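Long-range contacts in NADH dehydrogenase (Methanothermobacter marburgensis, PDB 4R81), which binds FMN and probably catalyses the oxidation of NADH or NADPH with a quinone as electron acceptor, within a flavodoxin-like fold: residues E38-R48 and D71-R81; A82-L91 and D126-A136. All blocks are in the same frame, centred on the assembly; numbering follows the deposited sequence.

Overall arrangement
The chain forms a flavodoxin-like parallel sheet in the strand order 2-1-3-4-5. After strand 5-10 and helix 18-32 comes edge strand 36-41, where interaction 1 begins; a 22-residue connection with no strand in it, containing helix 53-61, leads to helix 70-80, and interaction 1 closes this loop by laying the helix beside the edge strand and the turn after it. The chain then passes directly into strand 84-90, and interaction 2 closes a second loop, of 34 residues including helix 98-107, by pairing this central strand with 129-135. The contacts follow in series, neither enclosing the other. They touch where I79 of the helix packs on L85 and I127.

Interaction 1: E38-R48 and D71-R81; sequences EVGDLYRMNFR and DVMEEHERIGR
Carboxylate oxygen OE1 of E38 is gripped by three donors: NH2 of R81 and two waters. This is where helix 70-80 of the flavodoxin-like fold packs along the outer strand 36-41 of the sheet and the turn that follows it. R81 NH2 lies 2.8 Å from E38 OE1 in a nearly straight bond (163°) to the syn lone pair, carboxylate and guanidinium almost coplanar. One water links OE1 to the backbone O of R78, the other to R81 NE. With CG anti to the backbone N (chi1 -180°), the extended E38 chain carries its carboxylate out to the helix.

The second oxygen, OE2, sits over one face of the R78 guanidinium, 3.6 Å from NE, an attraction of charges alone; the N-H of R78 NE is spent within the helix, on E74 OE2 at 2.6 Å in the guanidinium plane. A long arginine suits this place because it can reach acids of both segments, E38 over a face, E74 at its edge and E75 OE2 near NH1 by charge alone, and its charge probably offsets the like charges of E38 and E74.

Further along, the unbranched M45 slides past R78 in the opposite direction, its SD taking a weak bond from R78 NH1, which also bonds to the hydroxyl of Y7. E75 is buried, but its OE1 is satisfied by Y7 and W103; its CG meets F47 CE1 obliquely at 4.1 Å, aliphatic carbon against ring carbon. D71, salt-bridged to R106, closes the far end through a water: its OD2 accepts from that water at 2.7 Å, and the water accepts from R48 N at 2.9 Å.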
loop_
_atom_site.group_PDB
_atom_site.type_symbol
_atom_site.label_atom_id
_atom_site.label_comp_id
_atom_site.label_asym_id
_atom_site.label_seq_id
_atom_site.Cartn_x
_atom_site.Cartn_y
_atom_site.Cartn_z
ATOM N N GLU A 38 15.386 18.610 -0.012
ATOM C CA GLU A 38 14.105 19.231 -0.306
ATOM C C GLU A 38 13.036 18.276 0.198
ATOM O O GLU A 38 13.113 17.078 -0.056
ATOM C CB GLU A 38 13.926 19.464 -1.816
ATOM C CG GLU A 38 12.588 20.128 -2.170
ATOM C CD GLU A 38 12.415 20.408 -3.655
ATOM O OE1 GLU A 38 13.364 20.181 -4.438
ATOM O OE2 GLU A 38 11.311 20.857 -4.044
ATOM N N VAL A 39 12.045 18.802 0.913
ATOM C CA VAL A 39 10.961 17.968 1.424
ATOM C C VAL A 39 9.713 18.068 0.564
ATOM O O VAL A 39 9.208 19.170 0.310
ATOM C CB VAL A 39 10.591 18.321 2.882
ATOM C CG1 VAL A 39 9.472 17.402 3.383
ATOM C CG2 VAL A 39 11.819 18.212 3.776
ATOM N N GLY A 40 9.226 16.908 0.124
ATOM C CA GLY A 40 7.931 16.816 -0.519
ATOM C C GLY A 40 6.917 16.321 0.495
ATOM O O GLY A 40 6.808 15.121 0.741
ATOM N N ASP A 41 6.209 17.259 1.117
ATOM C CA ASP A 41 5.192 16.958 2.127
ATOM C C ASP A 41 3.904 16.710 1.353
ATOM O O ASP A 41 3.170 17.650 1.018
ATOM C CB ASP A 41 5.052 18.149 3.093
ATOM C CG ASP A 41 4.114 17.871 4.272
ATOM O OD1 ASP A 41 3.141 17.109 4.120
ATOM O OD2 ASP A 41 4.342 18.447 5.363
ATOM N N LEU A 42 3.646 15.441 1.046
ATOM C CA LEU A 42 2.595 15.085 0.104
ATOM C C LEU A 42 1.211 15.575 0.513
ATOM O O LEU A 42 0.423 15.973 -0.340
ATOM C CB LEU A 42 2.573 13.569 -0.135
ATOM C CG LEU A 42 3.835 12.976 -0.774
ATOM C CD1 LEU A 42 3.683 11.478 -0.971
ATOM C CD2 LEU A 42 4.135 13.655 -2.109
ATOM N N TYR A 43 0.912 15.558 1.810
ATOM C CA TYR A 43 -0.377 16.070 2.277
ATOM C C TYR A 43 -0.479 17.582 2.102
ATOM O O TYR A 43 -1.502 18.086 1.624
ATOM C CB TYR A 43 -0.634 15.685 3.733
ATOM C CG TYR A 43 -1.365 14.374 3.928
ATOM C CD1 TYR A 43 -2.754 14.338 4.049
ATOM C CD2 TYR A 43 -0.670 13.176 4.010
ATOM C CE1 TYR A 43 -3.427 13.144 4.238
ATOM C CE2 TYR A 43 -1.334 11.974 4.201
ATOM C CZ TYR A 43 -2.713 11.970 4.327
ATOM O OH TYR A 43 -3.382 10.788 4.524
ATOM N N ARG A 44 0.582 18.301 2.471
ATOM C CA ARG A 44 0.638 19.754 2.290
ATOM C C ARG A 44 0.508 20.137 0.830
ATOM O O ARG A 44 -0.051 21.172 0.500
ATOM C CB ARG A 44 1.960 20.329 2.803
ATOM C CG ARG A 44 1.993 20.639 4.278
ATOM C CD ARG A 44 2.969 21.775 4.570
ATOM N NE ARG A 44 2.296 23.071 4.594
ATOM C CZ ARG A 44 2.453 24.035 3.691
ATOM N NH1 ARG A 44 3.286 23.880 2.665
ATOM N NH2 ARG A 44 1.774 25.167 3.821
ATOM N N MET A 45 1.056 19.300 -0.035
ATOM C CA MET A 45 1.059 19.555 -1.468
ATOM C C MET A 45 -0.290 19.302 -2.113
ATOM O O MET A 45 -0.463 19.589 -3.296
ATOM C CB MET A 45 2.091 18.656 -2.155
ATOM C CG MET A 45 3.533 18.993 -1.800
ATOM S SD MET A 45 4.688 17.698 -2.297
ATOM C CE MET A 45 4.203 17.471 -4.004
ATOM N N ASN A 46 -1.234 18.760 -1.347
ATOM C CA ASN A 46 -2.501 18.280 -1.909
ATOM C C ASN A 46 -2.259 17.296 -3.059
ATOM O O ASN A 46 -2.972 17.294 -4.063
ATOM C CB ASN A 46 -3.381 19.452 -2.361
ATOM C CG ASN A 46 -3.708 20.404 -1.228
ATOM O OD1 ASN A 46 -3.233 21.544 -1.195
ATOM N ND2 ASN A 46 -4.525 19.942 -0.289
ATOM N N PHE A 47 -1.246 16.453 -2.897
ATOM C CA PHE A 47 -0.836 15.551 -3.963
ATOM C C PHE A 47 -1.924 14.545 -4.294
ATOM O O PHE A 47 -2.422 13.841 -3.413
ATOM C CB PHE A 47 0.451 14.821 -3.595
ATOM C CG PHE A 47 0.998 13.972 -4.706
ATOM C CD1 PHE A 47 1.712 14.551 -5.746
ATOM C CD2 PHE A 47 0.791 12.599 -4.720
ATOM C CE1 PHE A 47 2.220 13.773 -6.777
ATOM C CE2 PHE A 47 1.294 11.817 -5.745
ATOM C CZ PHE A 47 2.006 12.405 -6.776
ATOM N N ARG A 48 -2.283 14.482 -5.572
ATOM C CA ARG A 48 -3.310 13.562 -6.031
ATOM C C ARG A 48 -2.743 12.152 -5.997
ATOM O O ARG A 48 -1.752 11.842 -6.672
ATOM C CB ARG A 48 -3.757 13.919 -7.452
ATOM C CG ARG A 48 -4.810 12.980 -8.023
ATOM C CD ARG A 48 -6.091 13.053 -7.223
ATOM N NE ARG A 48 -7.164 12.292 -7.850
ATOM C CZ ARG A 48 -8.399 12.210 -7.371
ATOM N NH1 ARG A 48 -8.723 12.852 -6.258
ATOM N NH2 ARG A 48 -9.308 11.485 -8.006
ATOM N N ASP A 71 2.114 17.473 -12.354
ATOM C CA ASP A 71 2.557 17.202 -10.993
ATOM C C ASP A 71 3.588 16.076 -10.964
ATOM O O ASP A 71 4.546 16.118 -10.188
ATOM C CB ASP A 71 1.376 16.950 -10.040
ATOM C CG ASP A 71 0.472 15.813 -10.486
ATOM O OD1 ASP A 71 0.602 15.310 -11.628
ATOM O OD2 ASP A 71 -0.398 15.425 -9.673
ATOM N N VAL A 72 3.402 15.091 -11.837
ATOM C CA VAL A 72 4.367 14.004 -11.983
ATOM C C VAL A 72 5.692 14.515 -12.562
ATOM O O VAL A 72 6.771 14.141 -12.088
ATOM C CB VAL A 72 3.798 12.851 -12.844
ATOM C CG1 VAL A 72 4.862 11.795 -13.102
ATOM C CG2 VAL A 72 2.592 12.226 -12.148
ATOM N N MET A 73 5.606 15.391 -13.563
ATOM C CA MET A 73 6.800 15.993 -14.157
ATOM C C MET A 73 7.620 16.737 -13.105
ATOM O O MET A 73 8.851 16.652 -13.087
ATOM C CB MET A 73 6.423 16.933 -15.308
ATOM C CG MET A 73 5.703 16.242 -16.446
ATOM S SD MET A 73 5.284 17.361 -17.794
ATOM C CE MET A 73 6.913 17.668 -18.475
ATOM N N GLU A 74 6.932 17.451 -12.219
ATOM C CA GLU A 74 7.589 18.172 -11.132
ATOM C C GLU A 74 8.299 17.220 -10.171
ATOM O O GLU A 74 9.396 17.517 -9.698
ATOM C CB GLU A 74 6.585 19.051 -10.373
ATOM C CG GLU A 74 7.072 19.550 -9.015
ATOM C CD GLU A 74 8.134 20.633 -9.116
ATOM O OE1 GLU A 74 8.298 21.215 -10.214
ATOM O OE2 GLU A 74 8.801 20.909 -8.090
ATOM N N GLU A 75 7.681 16.078 -9.883
ATOM C CA GLU A 75 8.325 15.089 -9.021
ATOM C C GLU A 75 9.598 14.556 -9.675
ATOM O O GLU A 75 10.623 14.376 -9.010
ATOM C CB GLU A 75 7.365 13.947 -8.673
ATOM C CG GLU A 75 6.185 14.390 -7.809
ATOM C CD GLU A 75 6.628 15.053 -6.516
ATOM O OE1 GLU A 75 7.257 14.366 -5.671
ATOM O OE2 GLU A 75 6.361 16.272 -6.347
ATOM N N HIS A 76 9.539 14.321 -10.981
ATOM C CA HIS A 76 10.705 13.827 -11.701
ATOM C C HIS A 76 11.845 14.850 -11.684
ATOM O O HIS A 76 13.012 14.476 -11.584
ATOM C CB HIS A 76 10.333 13.415 -13.126
ATOM C CG HIS A 76 9.446 12.212 -13.187
ATOM N ND1 HIS A 76 9.019 11.656 -14.376
ATOM C CD2 HIS A 76 8.912 11.449 -12.203
ATOM C CE1 HIS A 76 8.253 10.611 -14.120
ATOM N NE2 HIS A 76 8.169 10.463 -12.810
ATOM N N GLU A 77 11.507 16.136 -11.765
ATOM C CA GLU A 77 12.519 17.185 -11.649
ATOM C C GLU A 77 13.164 17.195 -10.265
ATOM O O GLU A 77 14.384 17.320 -10.139
ATOM C CB GLU A 77 11.917 18.557 -11.947
ATOM C CG GLU A 77 11.495 18.759 -13.384
ATOM C CD GLU A 77 11.217 20.217 -13.695
ATOM O OE1 GLU A 77 11.923 21.085 -13.134
ATOM O OE2 GLU A 77 10.295 20.493 -14.494
ATOM N N ARG A 78 12.338 17.070 -9.230
ATOM C CA ARG A 78 12.835 17.022 -7.855
ATOM C C ARG A 78 13.776 15.841 -7.631
ATOM O O ARG A 78 14.839 15.989 -7.020
ATOM C CB ARG A 78 11.663 16.975 -6.871
ATOM C CG ARG A 78 10.843 18.258 -6.861
ATOM C CD ARG A 78 9.573 18.124 -6.036
ATOM N NE ARG A 78 8.785 19.353 -6.046
ATOM C CZ ARG A 78 7.781 19.604 -5.213
ATOM N NH1 ARG A 78 7.451 18.716 -4.285
ATOM N NH2 ARG A 78 7.119 20.749 -5.295
ATOM N N ILE A 79 13.384 14.672 -8.129
ATOM C CA ILE A 79 14.236 13.486 -8.064
ATOM C C ILE A 79 15.525 13.704 -8.864
ATOM O O ILE A 79 16.619 13.295 -8.440
ATOM C CB ILE A 79 13.478 12.239 -8.571
ATOM C CG1 ILE A 79 12.246 11.993 -7.695
ATOM C CG2 ILE A 79 14.389 11.017 -8.600
ATOM C CD1 ILE A 79 11.277 10.954 -8.247
ATOM N N GLY A 80 15.400 14.363 -10.012
ATOM C CA GLY A 80 16.547 14.622 -10.863
ATOM C C GLY A 80 17.633 15.450 -10.202
ATOM O O GLY A 80 18.814 15.287 -10.515
ATOM N N ARG A 81 17.237 16.338 -9.291
ATOM C CA ARG A 81 18.191 17.201 -8.592
ATOM C C ARG A 81 18.899 16.450 -7.467
ATOM O O ARG A 81 19.896 16.925 -6.927
ATOM C CB ARG A 81 17.496 18.444 -8.020
ATOM C CG ARG A 81 16.880 19.351 -9.081
ATOM C CD ARG A 81 16.558 20.742 -8.538
ATOM N NE ARG A 81 15.413 20.760 -7.629
ATOM C CZ ARG A 81 14.156 20.970 -8.012
ATOM N NH1 ARG A 81 13.872 21.164 -9.292
ATOM N NH2 ARG A 81 13.178 20.980 -7.116
HETATM O O HOH W 1 15.070 17.914 -4.910
HETATM O O HOH W 2 15.928 21.414 -4.669
HETATM O O HOH W 3 -1.174 16.521 -7.305
#

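Interaction 2: A82-L91 and D126-A136; sequences ADALAFIYPL and DIEKAVVLCSA. With FMN (flavin mononucleotide), chain E.
The central strand 84-90 of the flavodoxin-like sheet and its parallel neighbour 129-135 run side by side with their C-terminal ends at the FMN site. Their N-to-C directions differ by 11°, and a ladder of backbone bonds begins with E128 N to D83 O (2.9 Å) and ends with L91 N to S135 O (2.7 Å).

On the face bearing L85, F87 and Y89, the L85 and I127 side chains cross at about a right angle, L85 CG to I127 CD1 4.0 Å. Y89 CG lies between its backbone N and carbonyl carbon (chi1 60°), which turns the ring over the partner strand: Y89 CE1 meets V132 CG1 at 3.6 Å and C134 SG lies obliquely to the ring. On the other face I88 and L133 lie side by side, while the small A86 lets helix 18-32 approach, F26 packing on it.

At the strand ends, L91 O accepts from FMN O2' at 2.9 Å, and in the conformer described S135 OG and FMN O4' are hydrogen-bonded at 2.7 Å; a short hydroxyl suits a site so near the ribityl chain. Helix 148-162 packs on F87 and Y89, helix 18-32 also on L133, and strands 5-10 and 169-174 flank the pair.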
loop_
_atom_site.group_PDB
_atom_site.type_symbol
_atom_site.label_atom_id
_atom_site.label_comp_id
_atom_site.label_asym_id
_atom_site.label_seq_id
_atom_site.Cartn_x
_atom_site.Cartn_y
_atom_site.Cartn_z
ATOM N N ALA A 82 18.391 15.267 -7.140
ATOM C CA ALA A 82 18.845 14.538 -5.962
ATOM C C ALA A 82 19.869 13.445 -6.248
ATOM O O ALA A 82 19.904 12.863 -7.337
ATOM C CB ALA A 82 17.655 13.958 -5.214
ATOM N N ASP A 83 20.700 13.173 -5.245
ATOM C CA ASP A 83 21.618 12.046 -5.274
ATOM C C ASP A 83 21.017 10.907 -4.457
ATOM O O ASP A 83 21.405 9.744 -4.600
ATOM C CB ASP A 83 22.977 12.451 -4.686
ATOM C CG ASP A 83 23.560 13.689 -5.355
ATOM O OD1 ASP A 83 24.001 13.588 -6.521
ATOM O OD2 ASP A 83 23.583 14.763 -4.715
ATOM N N ALA A 84 20.052 11.250 -3.607
ATOM C CA ALA A 84 19.451 10.286 -2.694
ATOM C C ALA A 84 17.969 10.587 -2.513
ATOM O O ALA A 84 17.544 11.723 -2.688
ATOM C CB ALA A 84 20.169 10.329 -1.344
ATOM N N LEU A 85 17.190 9.563 -2.179
ATOM C CA LEU A 85 15.792 9.749 -1.818
ATOM C C LEU A 85 15.599 9.291 -0.386
ATOM O O LEU A 85 16.348 8.452 0.125
ATOM C CB LEU A 85 14.865 8.940 -2.738
ATOM C CG LEU A 85 14.849 9.282 -4.231
ATOM C CD1 LEU A 85 13.968 8.304 -5.015
ATOM C CD2 LEU A 85 14.401 10.722 -4.471
ATOM N N ALA A 86 14.595 9.843 0.273
ATOM C CA ALA A 86 14.202 9.329 1.571
ATOM C C ALA A 86 12.689 9.263 1.635
ATOM O O ALA A 86 11.998 10.054 0.992
ATOM C CB ALA A 86 14.774 10.190 2.688
ATOM N N PHE A 87 12.184 8.294 2.389
ATOM C CA PHE A 87 10.753 8.099 2.552
ATOM C C PHE A 87 10.468 8.002 4.039
ATOM O O PHE A 87 11.004 7.131 4.728
ATOM C CB PHE A 87 10.295 6.835 1.816
ATOM C CG PHE A 87 10.517 6.901 0.335
ATOM C CD1 PHE A 87 11.759 6.590 -0.213
ATOM C CD2 PHE A 87 9.496 7.313 -0.514
ATOM C CE1 PHE A 87 11.973 6.668 -1.592
ATOM C CE2 PHE A 87 9.700 7.393 -1.893
ATOM C CZ PHE A 87 10.941 7.073 -2.430
ATOM N N ILE A 88 9.643 8.917 4.532
ATOM C CA ILE A 88 9.347 9.010 5.953
ATOM C C ILE A 88 7.840 8.964 6.140
ATOM O O ILE A 88 7.112 9.819 5.629
ATOM C CB ILE A 88 9.927 10.310 6.557
ATOM C CG1 ILE A 88 11.456 10.313 6.398
ATOM C CG2 ILE A 88 9.513 10.454 8.032
ATOM C CD1 ILE A 88 12.131 11.576 6.913
ATOM N N TYR A 89 7.368 7.943 6.849
ATOM C CA TYR A 89 5.935 7.685 6.968
ATOM C C TYR A 89 5.648 6.748 8.133
ATOM O O TYR A 89 6.534 6.013 8.583
ATOM C CB TYR A 89 5.394 7.082 5.661
ATOM C CG TYR A 89 6.048 5.766 5.277
ATOM C CD1 TYR A 89 7.209 5.750 4.516
ATOM C CD2 TYR A 89 5.513 4.550 5.682
ATOM C CE1 TYR A 89 7.825 4.565 4.165
ATOM C CE2 TYR A 89 6.128 3.348 5.336
ATOM C CZ TYR A 89 7.286 3.365 4.572
ATOM O OH TYR A 89 7.909 2.190 4.220
ATOM N N PRO A 90 4.411 6.776 8.637
ATOM C CA PRO A 90 3.968 5.773 9.608
ATOM C C PRO A 90 3.486 4.493 8.928
ATOM O O PRO A 90 2.908 4.536 7.831
ATOM C CB PRO A 90 2.781 6.459 10.284
ATOM C CG PRO A 90 2.192 7.306 9.198
ATOM C CD PRO A 90 3.377 7.800 8.389
ATOM N N LEU A 91 3.706 3.365 9.589
ATOM C CA LEU A 91 3.242 2.075 9.102
ATOM C C LEU A 91 1.748 1.968 9.333
ATOM O O LEU A 91 1.305 1.978 10.477
ATOM C CB LEU A 91 3.947 0.951 9.857
ATOM C CG LEU A 91 3.742 -0.426 9.233
ATOM C CD1 LEU A 91 4.207 -0.371 7.786
ATOM C CD2 LEU A 91 4.474 -1.513 10.010
ATOM N N ASP A 126 18.345 7.939 -11.540
ATOM C CA ASP A 126 19.759 7.994 -11.198
ATOM C C ASP A 126 19.927 8.405 -9.737
ATOM O O ASP A 126 20.151 9.573 -9.425
ATOM C CB ASP A 126 20.482 8.969 -12.125
ATOM C CG ASP A 126 21.969 9.002 -11.885
ATOM O OD1 ASP A 126 22.510 8.002 -11.369
ATOM O OD2 ASP A 126 22.596 10.029 -12.214
ATOM N N ILE A 127 19.821 7.425 -8.846
ATOM C CA ILE A 127 19.810 7.677 -7.410
ATOM C C ILE A 127 20.734 6.694 -6.711
ATOM O O ILE A 127 20.569 5.473 -6.844
ATOM C CB ILE A 127 18.385 7.525 -6.827
ATOM C CG1 ILE A 127 17.458 8.639 -7.336
ATOM C CG2 ILE A 127 18.423 7.517 -5.296
ATOM C CD1 ILE A 127 17.805 10.045 -6.821
ATOM N N GLU A 128 21.701 7.225 -5.966
ATOM C CA GLU A 128 22.727 6.400 -5.336
ATOM C C GLU A 128 22.202 5.643 -4.115
ATOM O O GLU A 128 22.589 4.491 -3.878
ATOM C CB GLU A 128 23.934 7.263 -4.947
ATOM C CG GLU A 128 25.209 6.478 -4.667
ATOM C CD GLU A 128 25.786 5.800 -5.913
ATOM O OE1 GLU A 128 25.587 6.314 -7.041
ATOM O OE2 GLU A 128 26.445 4.748 -5.764
ATOM N N LYS A 129 21.304 6.279 -3.364
ATOM C CA LYS A 129 20.815 5.706 -2.111
ATOM C C LYS A 129 19.400 6.152 -1.770
ATOM O O LYS A 129 19.044 7.311 -1.955
ATOM C CB LYS A 129 21.742 6.093 -0.955
ATOM C CG LYS A 129 21.408 5.425 0.370
ATOM C CD LYS A 129 22.518 5.657 1.375
ATOM C CE LYS A 129 22.458 4.677 2.540
ATOM N NZ LYS A 129 23.434 5.062 3.610
ATOM N N ALA A 130 18.602 5.223 -1.257
ATOM C CA ALA A 130 17.311 5.561 -0.686
ATOM C C ALA A 130 17.273 5.092 0.759
ATOM O O ALA A 130 17.706 3.977 1.071
ATOM C CB ALA A 130 16.186 4.926 -1.478
ATOM N N VAL A 131 16.757 5.953 1.632
ATOM C CA VAL A 131 16.595 5.648 3.047
ATOM C C VAL A 131 15.106 5.646 3.402
ATOM O O VAL A 131 14.385 6.606 3.114
ATOM C CB VAL A 131 17.296 6.705 3.918
ATOM C CG1 VAL A 131 17.130 6.377 5.395
ATOM C CG2 VAL A 131 18.773 6.805 3.553
ATOM N N VAL A 132 14.635 4.570 4.024
ATOM C CA VAL A 132 13.248 4.503 4.465
ATOM C C VAL A 132 13.210 4.564 5.984
ATOM O O VAL A 132 13.837 3.750 6.659
ATOM C CB VAL A 132 12.567 3.198 3.993
ATOM C CG1 VAL A 132 11.139 3.107 4.540
ATOM C CG2 VAL A 132 12.563 3.132 2.480
ATOM N N LEU A 133 12.484 5.538 6.513
ATOM C CA LEU A 133 12.315 5.682 7.956
ATOM C C LEU A 133 10.838 5.476 8.259
ATOM O O LEU A 133 10.003 6.367 8.047
ATOM C CB LEU A 133 12.793 7.055 8.443
ATOM C CG LEU A 133 14.248 7.449 8.167
ATOM C CD1 LEU A 133 14.580 8.829 8.738
ATOM C CD2 LEU A 133 15.213 6.412 8.719
ATOM N N CYS A 134 10.517 4.274 8.726
ATOM C CA CYS A 134 9.135 3.872 8.928
ATOM C C CYS A 134 8.822 3.731 10.412
ATOM O O CYS A 134 9.405 2.898 11.112
ATOM C CB CYS A 134 8.894 2.542 8.210
ATOM S SG CYS A 134 7.282 1.834 8.480
ATOM N N SER A 135 7.907 4.553 10.901
ATOM C CA SER A 135 7.505 4.495 12.304
ATOM C C SER A 135 6.385 3.477 12.463
ATOM O O SER A 135 5.448 3.460 11.679
ATOM C CB SER A 135 7.037 5.872 12.777
ATOM O OG SER A 135 6.466 5.795 14.070
ATOM N N ALA A 136 6.482 2.615 13.473
ATOM C CA ALA A 136 5.477 1.567 13.647
ATOM C C ALA A 136 5.055 1.435 15.097
ATOM O O ALA A 136 5.850 1.682 16.001
ATOM C CB ALA A 136 6.009 0.236 13.140
HETATM N N1 FMN E . 1.476 -0.098 13.564
HETATM C C2 FMN E . 2.018 -1.309 13.179
HETATM O O2 FMN E . 2.989 -1.757 13.775
HETATM N N3 FMN E . 1.478 -2.017 12.124
HETATM C C4 FMN E . 0.387 -1.521 11.443
HETATM O O4 FMN E . -0.070 -2.163 10.502
HETATM C C4A FMN E . -0.173 -0.302 11.821
HETATM N N5 FMN E . -1.274 0.211 11.166
HETATM C C5A FMN E . -1.803 1.428 11.545
HETATM C C6 FMN E . -2.905 1.948 10.866
HETATM C C7 FMN E . -3.455 3.170 11.244
HETATM C C7M FMN E . -4.627 3.739 10.501
HETATM C C8 FMN E . -2.898 3.881 12.308
HETATM C C8M FMN E . -3.484 5.200 12.732
HETATM C C9 FMN E . -1.804 3.350 12.988
HETATM C C9A FMN E . -1.249 2.129 12.611
HETATM N N10 FMN E . -0.157 1.601 13.281
HETATM C C10 FMN E . 0.383 0.401 12.886
HETATM C "C1'" FMN E . 0.484 2.346 14.407
HETATM C "C2'" FMN E . 1.306 3.454 13.734
HETATM O "O2'" FMN E . 2.392 2.941 12.987
HETATM C "C3'" FMN E . 1.736 4.503 14.746
HETATM O "O3'" FMN E . 0.564 5.218 15.105
HETATM C "C4'" FMN E . 2.753 5.462 14.140
HETATM O "O4'" FMN E . 3.984 4.822 13.878
HETATM C "C5'" FMN E . 3.010 6.656 15.046
HETATM O "O5'" FMN E . 3.714 7.599 14.272
HETATM P P FMN E . 2.991 8.983 13.905
HETATM O O1P FMN E . 2.796 9.749 15.200
HETATM O O2P FMN E . 3.865 9.776 12.965
HETATM O O3P FMN E . 1.644 8.677 13.296
#